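RNA-induced transcriptional silencing complex protein tas3 (Schizosaccharomyces pombe, PDB 3D1B) joins Ago1 and Chp1 in the core of the RITS complex, acting in the RNA interference pathway that builds heterochromatin and supports accurate chromosome segregation. Local coordinates at residues Ile50-Val55 with Thr88-Ala93; Leu78-Asn83 with Ser97-Val102. All blocks are in the same frame, centred on the assembly; numbering follows the deposited sequence.

Contact 1: residues Ile50-Val55 with Thr88-Ala93; sequences IDFSQV and TPFAKA
Phe-52 and Phe-90 meet at their outer ring atoms, Phe-52 coming up to the edge of the Phe-90 ring. The nearest atoms are Phe-52 CE2 and Phe-90 CE1, 3.6 Å apart, and Phe-52 CZ lies at the edge of the Phe-90 ring, in its plane. With centroids 6.0 Å apart and planes inclined at 35°, neither ring sits over the other's face. Both side chains are extended away from the backbone nitrogen: chi1 is -167° in Phe-52, and the matching torsion in Phe-90 brings its ring toward the other helix although its CB sets off along the flank. Beside the rings the backbones come nearest at Ser-53 CA and Ala-93 CA, 5.8 Å apart, and there Ser-53 OG rests 4.1 Å from Ala-93 CB, a small hydroxyl against a methyl. The start of helix 52-60 is fixed by a capping box. Asp-51 OD1 accepts from Gln-54 N at 2.9 Å, while Gln-54 OE1 offers a lone pair in the carbonyl plane to Asp-51 N at 2.7 Å. Gln-54 OE1 also accepts from Lys-100 NZ of the second subunit. Helix 14-23 completes the aromatic cluster: Tyr-18 packs edge-to-face with Phe-52 and Trp-21 with Phe-90, so the contact joins the beginnings of helices 52-60 and 89-105 beside that N-terminal helix.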
loop_
_atom_site.group_PDB
_atom_site.type_symbol
_atom_site.label_atom_id
_atom_site.label_comp_id
_atom_site.label_asym_id
_atom_site.label_seq_id
_atom_site.Cartn_x
_atom_site.Cartn_y
_atom_site.Cartn_z
ATOM N N ILE A 50 -3.930 -6.850 3.198
ATOM C CA ILE A 50 -3.533 -5.933 2.133
ATOM C C ILE A 50 -4.387 -6.136 0.886
ATOM O O ILE A 50 -4.981 -7.207 0.697
ATOM C CB ILE A 50 -2.046 -6.134 1.739
ATOM C CG1 ILE A 50 -1.834 -7.536 1.165
ATOM C CG2 ILE A 50 -1.155 -5.939 2.956
ATOM C CD1 ILE A 50 -0.418 -7.781 0.662
ATOM N N ASP A 51 -4.455 -5.110 0.041
ATOM C CA ASP A 51 -5.227 -5.200 -1.197
ATOM C C ASP A 51 -4.301 -5.493 -2.376
ATOM O O ASP A 51 -3.083 -5.553 -2.214
ATOM C CB ASP A 51 -6.029 -3.911 -1.461
ATOM C CG ASP A 51 -5.153 -2.679 -1.596
ATOM O OD1 ASP A 51 -4.066 -2.775 -2.202
ATOM O OD2 ASP A 51 -5.566 -1.602 -1.107
ATOM N N PHE A 52 -4.867 -5.651 -3.566
ATOM C CA PHE A 52 -4.046 -5.984 -4.724
ATOM C C PHE A 52 -3.029 -4.915 -5.103
ATOM O O PHE A 52 -1.938 -5.228 -5.581
ATOM C CB PHE A 52 -4.918 -6.299 -5.938
ATOM C CG PHE A 52 -4.161 -6.952 -7.056
ATOM C CD1 PHE A 52 -3.726 -8.267 -6.934
ATOM C CD2 PHE A 52 -3.823 -6.236 -8.200
ATOM C CE1 PHE A 52 -2.959 -8.864 -7.932
ATOM C CE2 PHE A 52 -3.054 -6.827 -9.209
ATOM C CZ PHE A 52 -2.622 -8.142 -9.070
ATOM N N SER A 53 -3.378 -3.649 -4.914
ATOM C CA SER A 53 -2.436 -2.588 -5.250
ATOM C C SER A 53 -1.188 -2.760 -4.400
ATOM O O SER A 53 -0.070 -2.536 -4.861
ATOM C CB SER A 53 -3.049 -1.212 -4.984
ATOM O OG SER A 53 -4.133 -0.979 -5.863
ATOM N N GLN A 54 -1.392 -3.165 -3.152
ATOM C CA GLN A 54 -0.290 -3.374 -2.231
ATOM C C GLN A 54 0.515 -4.600 -2.649
ATOM O O GLN A 54 1.737 -4.608 -2.541
ATOM C CB GLN A 54 -0.822 -3.523 -0.804
ATOM C CG GLN A 54 -1.426 -2.226 -0.274
ATOM C CD GLN A 54 -2.098 -2.385 1.070
ATOM O OE1 GLN A 54 -3.107 -3.083 1.198
ATOM N NE2 GLN A 54 -1.546 -1.729 2.085
ATOM N N VAL A 55 -0.174 -5.634 -3.132
ATOM C CA VAL A 55 0.522 -6.834 -3.592
ATOM C C VAL A 55 1.460 -6.439 -4.734
ATOM O O VAL A 55 2.629 -6.830 -4.757
ATOM C CB VAL A 55 -0.470 -7.908 -4.107
ATOM C CG1 VAL A 55 0.296 -9.025 -4.813
ATOM C CG2 VAL A 55 -1.271 -8.471 -2.951
ATOM N N THR A 88 -7.292 1.362 -17.403
ATOM C CA THR A 88 -8.246 0.520 -16.725
ATOM C C THR A 88 -7.650 0.141 -15.382
ATOM O O THR A 88 -6.464 0.307 -15.180
ATOM C CB THR A 88 -8.586 -0.689 -17.605
ATOM O OG1 THR A 88 -7.387 -1.251 -18.132
ATOM C CG2 THR A 88 -9.467 -0.273 -18.752
ATOM N N PRO A 89 -8.478 -0.338 -14.438
ATOM C CA PRO A 89 -8.077 -0.728 -13.079
ATOM C C PRO A 89 -6.759 -1.462 -12.835
ATOM O O PRO A 89 -5.878 -0.957 -12.129
ATOM C CB PRO A 89 -9.278 -1.528 -12.586
ATOM C CG PRO A 89 -10.416 -0.838 -13.264
ATOM C CD PRO A 89 -9.896 -0.687 -14.667
ATOM N N PHE A 90 -6.640 -2.667 -13.380
ATOM C CA PHE A 90 -5.429 -3.461 -13.208
ATOM C C PHE A 90 -4.226 -2.756 -13.815
ATOM O O PHE A 90 -3.167 -2.664 -13.191
ATOM C CB PHE A 90 -5.605 -4.830 -13.872
ATOM C CG PHE A 90 -4.348 -5.655 -13.913
ATOM C CD1 PHE A 90 -3.882 -6.306 -12.768
ATOM C CD2 PHE A 90 -3.636 -5.791 -15.100
ATOM C CE1 PHE A 90 -2.727 -7.083 -12.809
ATOM C CE2 PHE A 90 -2.479 -6.563 -15.154
ATOM C CZ PHE A 90 -2.022 -7.213 -14.002
ATOM N N ALA A 91 -4.390 -2.261 -15.037
ATOM C CA ALA A 91 -3.306 -1.573 -15.725
ATOM C C ALA A 91 -2.856 -0.345 -14.944
ATOM O O ALA A 91 -1.660 -0.094 -14.809
ATOM C CB ALA A 91 -3.742 -1.174 -17.130
ATOM N N LYS A 92 -3.813 0.421 -14.429
ATOM C CA LYS A 92 -3.473 1.623 -13.668
ATOM C C LYS A 92 -2.675 1.275 -12.414
ATOM O O LYS A 92 -1.716 1.965 -12.063
ATOM C CB LYS A 92 -4.740 2.391 -13.272
ATOM C CG LYS A 92 -4.438 3.681 -12.513
ATOM C CD LYS A 92 -5.698 4.461 -12.148
ATOM C CE LYS A 92 -6.417 4.988 -13.378
ATOM N NZ LYS A 92 -7.587 5.845 -12.987
ATOM N N ALA A 93 -3.077 0.207 -11.730
ATOM C CA ALA A 93 -2.378 -0.210 -10.520
ATOM C C ALA A 93 -0.969 -0.693 -10.852
ATOM O O ALA A 93 -0.028 -0.461 -10.093
ATOM C CB ALA A 93 -3.165 -1.308 -9.809
#

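Contact 2: residues Leu78-Asn83 with Ser97-Val102; sequences LMFLSN and SIYKLV
The ring of Tyr-99 has Leu-81 CD2 over one face, while Phe-80 approaches it obliquely. The methyl makes a CH-pi contact, 4.1 Å from Leu-81 CD2 to the centroid of the Tyr-99 ring and 16° off the normal. Phe-80 and Tyr-99 have nearly parallel planes, 19° apart, but are offset until little of one ring lies over the other; the closest atoms are Phe-80 CE2 and Tyr-99 CD1, at 3.7 Å. Both aromatic side chains reach out from their helices with CG opposite the backbone nitrogen (chi1 -169° in Tyr-99), which lets them bridge backbones whose nearest alpha carbons, Leu-81 CA and Tyr-99 CA, are 8.8 Å apart. At the far end of the ring, Tyr-99 OH forms a weak hydrogen bond with Gln-77 OE1. Replacing Tyr-99 with an alanine would probably leave a gap between the helices, with Leu-81 CD2 lacking its aromatic face and Phe-80 freer to turn. Phe-80 also touches Leu-109 and Ser-113, and Ile-98 packs on Ala-112, so helix 109-122 packs against both segments. Apolar packing of aromatic and aliphatic side chains between consecutive helices, as in all-alpha bundles, here belongs to the C-terminal alpha motif of Tas3.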
loop_
_atom_site.group_PDB
_atom_site.type_symbol
_atom_site.label_atom_id
_atom_site.label_comp_id
_atom_site.label_asym_id
_atom_site.label_seq_id
_atom_site.Cartn_x
_atom_site.Cartn_y
_atom_site.Cartn_z
ATOM N N LEU A 78 5.725 13.360 -17.153
ATOM C CA LEU A 78 4.402 13.955 -16.991
ATOM C C LEU A 78 3.428 13.355 -18.002
ATOM O O LEU A 78 2.267 13.118 -17.688
ATOM C CB LEU A 78 4.469 15.476 -17.156
ATOM C CG LEU A 78 5.279 16.192 -16.070
ATOM C CD1 LEU A 78 5.283 17.692 -16.340
ATOM C CD2 LEU A 78 4.685 15.900 -14.709
ATOM N N MET A 79 3.903 13.097 -19.214
ATOM C CA MET A 79 3.042 12.507 -20.229
ATOM C C MET A 79 2.700 11.079 -19.802
ATOM O O MET A 79 1.591 10.601 -20.042
ATOM C CB MET A 79 3.744 12.499 -21.587
ATOM C CG MET A 79 2.808 12.302 -22.774
ATOM S SD MET A 79 1.551 13.602 -22.876
ATOM C CE MET A 79 2.552 14.986 -23.136
ATOM N N PHE A 80 3.656 10.401 -19.168
ATOM C CA PHE A 80 3.430 9.031 -18.699
ATOM C C PHE A 80 2.309 9.030 -17.666
ATOM O O PHE A 80 1.428 8.171 -17.693
ATOM C CB PHE A 80 4.699 8.457 -18.057
ATOM C CG PHE A 80 4.520 7.074 -17.477
ATOM C CD1 PHE A 80 4.695 5.938 -18.270
ATOM C CD2 PHE A 80 4.158 6.908 -16.141
ATOM C CE1 PHE A 80 4.510 4.657 -17.740
ATOM C CE2 PHE A 80 3.970 5.622 -15.600
ATOM C CZ PHE A 80 4.147 4.502 -16.404
ATOM N N LEU A 81 2.345 10.000 -16.753
ATOM C CA LEU A 81 1.329 10.086 -15.709
ATOM C C LEU A 81 -0.031 10.490 -16.269
ATOM O O LEU A 81 -1.063 10.012 -15.798
ATOM C CB LEU A 81 1.768 11.070 -14.616
ATOM C CG LEU A 81 2.955 10.602 -13.759
ATOM C CD1 LEU A 81 3.394 11.722 -12.823
ATOM C CD2 LEU A 81 2.563 9.356 -12.961
ATOM N N SER A 82 -0.043 11.367 -17.268
ATOM C CA SER A 82 -1.314 11.779 -17.860
ATOM C C SER A 82 -1.958 10.572 -18.521
ATOM O O SER A 82 -3.175 10.401 -18.477
ATOM C CB SER A 82 -1.113 12.891 -18.897
ATOM O OG SER A 82 -1.154 14.171 -18.285
ATOM N N ASN A 83 -1.132 9.723 -19.122
ATOM C CA ASN A 83 -1.628 8.533 -19.789
ATOM C C ASN A 83 -2.083 7.501 -18.766
ATOM O O ASN A 83 -3.065 6.792 -18.986
ATOM C CB ASN A 83 -0.536 7.936 -20.686
ATOM C CG ASN A 83 -0.988 6.673 -21.385
ATOM O OD1 ASN A 83 -0.588 5.567 -21.015
ATOM N ND2 ASN A 83 -1.839 6.829 -22.393
ATOM N N SER A 97 2.547 1.194 -9.593
ATOM C CA SER A 97 3.551 0.425 -8.866
ATOM C C SER A 97 4.891 0.398 -9.602
ATOM O O SER A 97 5.948 0.454 -8.972
ATOM C CB SER A 97 3.046 -1.002 -8.621
ATOM O OG SER A 97 2.657 -1.615 -9.837
ATOM N N ILE A 98 4.853 0.317 -10.930
ATOM C CA ILE A 98 6.083 0.305 -11.714
ATOM C C ILE A 98 6.708 1.697 -11.701
ATOM O O ILE A 98 7.931 1.833 -11.708
ATOM C CB ILE A 98 5.826 -0.131 -13.177
ATOM C CG1 ILE A 98 5.388 -1.599 -13.215
ATOM C CG2 ILE A 98 7.094 0.038 -14.009
ATOM C CD1 ILE A 98 6.460 -2.576 -12.738
ATOM N N TYR A 99 5.872 2.730 -11.662
ATOM C CA TYR A 99 6.398 4.096 -11.638
ATOM C C TYR A 99 7.208 4.342 -10.359
ATOM O O TYR A 99 8.089 5.207 -10.329
ATOM C CB TYR A 99 5.263 5.116 -11.763
ATOM C CG TYR A 99 5.776 6.515 -12.018
ATOM C CD1 TYR A 99 6.479 6.813 -13.185
ATOM C CD2 TYR A 99 5.616 7.525 -11.063
ATOM C CE1 TYR A 99 7.019 8.081 -13.400
ATOM C CE2 TYR A 99 6.154 8.801 -11.270
ATOM C CZ TYR A 99 6.853 9.067 -12.439
ATOM O OH TYR A 99 7.394 10.315 -12.651
ATOM N N LYS A 100 6.909 3.595 -9.295
ATOM C CA LYS A 100 7.668 3.715 -8.049
ATOM C C LYS A 100 9.110 3.312 -8.349
ATOM O O LYS A 100 10.053 3.824 -7.747
ATOM C CB LYS A 100 7.143 2.758 -6.970
ATOM C CG LYS A 100 5.732 2.999 -6.510
ATOM C CD LYS A 100 5.599 4.338 -5.805
ATOM C CE LYS A 100 4.146 4.593 -5.442
ATOM N NZ LYS A 100 3.919 6.014 -5.056
ATOM N N LEU A 101 9.270 2.363 -9.271
ATOM C CA LEU A 101 10.596 1.881 -9.646
ATOM C C LEU A 101 11.284 2.867 -10.580
ATOM O O LEU A 101 12.510 2.966 -10.602
ATOM C CB LEU A 101 10.486 0.505 -10.318
ATOM C CG LEU A 101 9.910 -0.609 -9.431
ATOM C CD1 LEU A 101 9.987 -1.928 -10.192
ATOM C CD2 LEU A 101 10.676 -0.712 -8.129
ATOM N N VAL A 102 10.491 3.590 -11.362
ATOM C CA VAL A 102 11.051 4.588 -12.271
ATOM C C VAL A 102 11.712 5.689 -11.440
ATOM O O VAL A 102 12.894 6.004 -11.619
ATOM C CB VAL A 102 9.947 5.211 -13.164
ATOM C CG1 VAL A 102 10.493 6.424 -13.912
ATOM C CG2 VAL A 102 9.430 4.164 -14.148
#

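In the fold
Helix 89-105 is the element common to both contacts, which lie with their centres about 14 Å apart. Contact 1 uses its first turn and contact 2 its later turns; within the helix the Ser-97 hydroxyl bonds to the Ala-93 carbonyl. Their other partners, helix 52-60 and helix 74-84, follow each other in the chain, so the segments alternate in the order 50-55, 78-83, 88-93 and 97-102. Contact 1 ties helix 52-60 to helix 89-105 of the C-terminal helical family region, and contact 2 joins two helices within that region. One helix thus packs against two preceding helices at different points along its length, in a fold without strands.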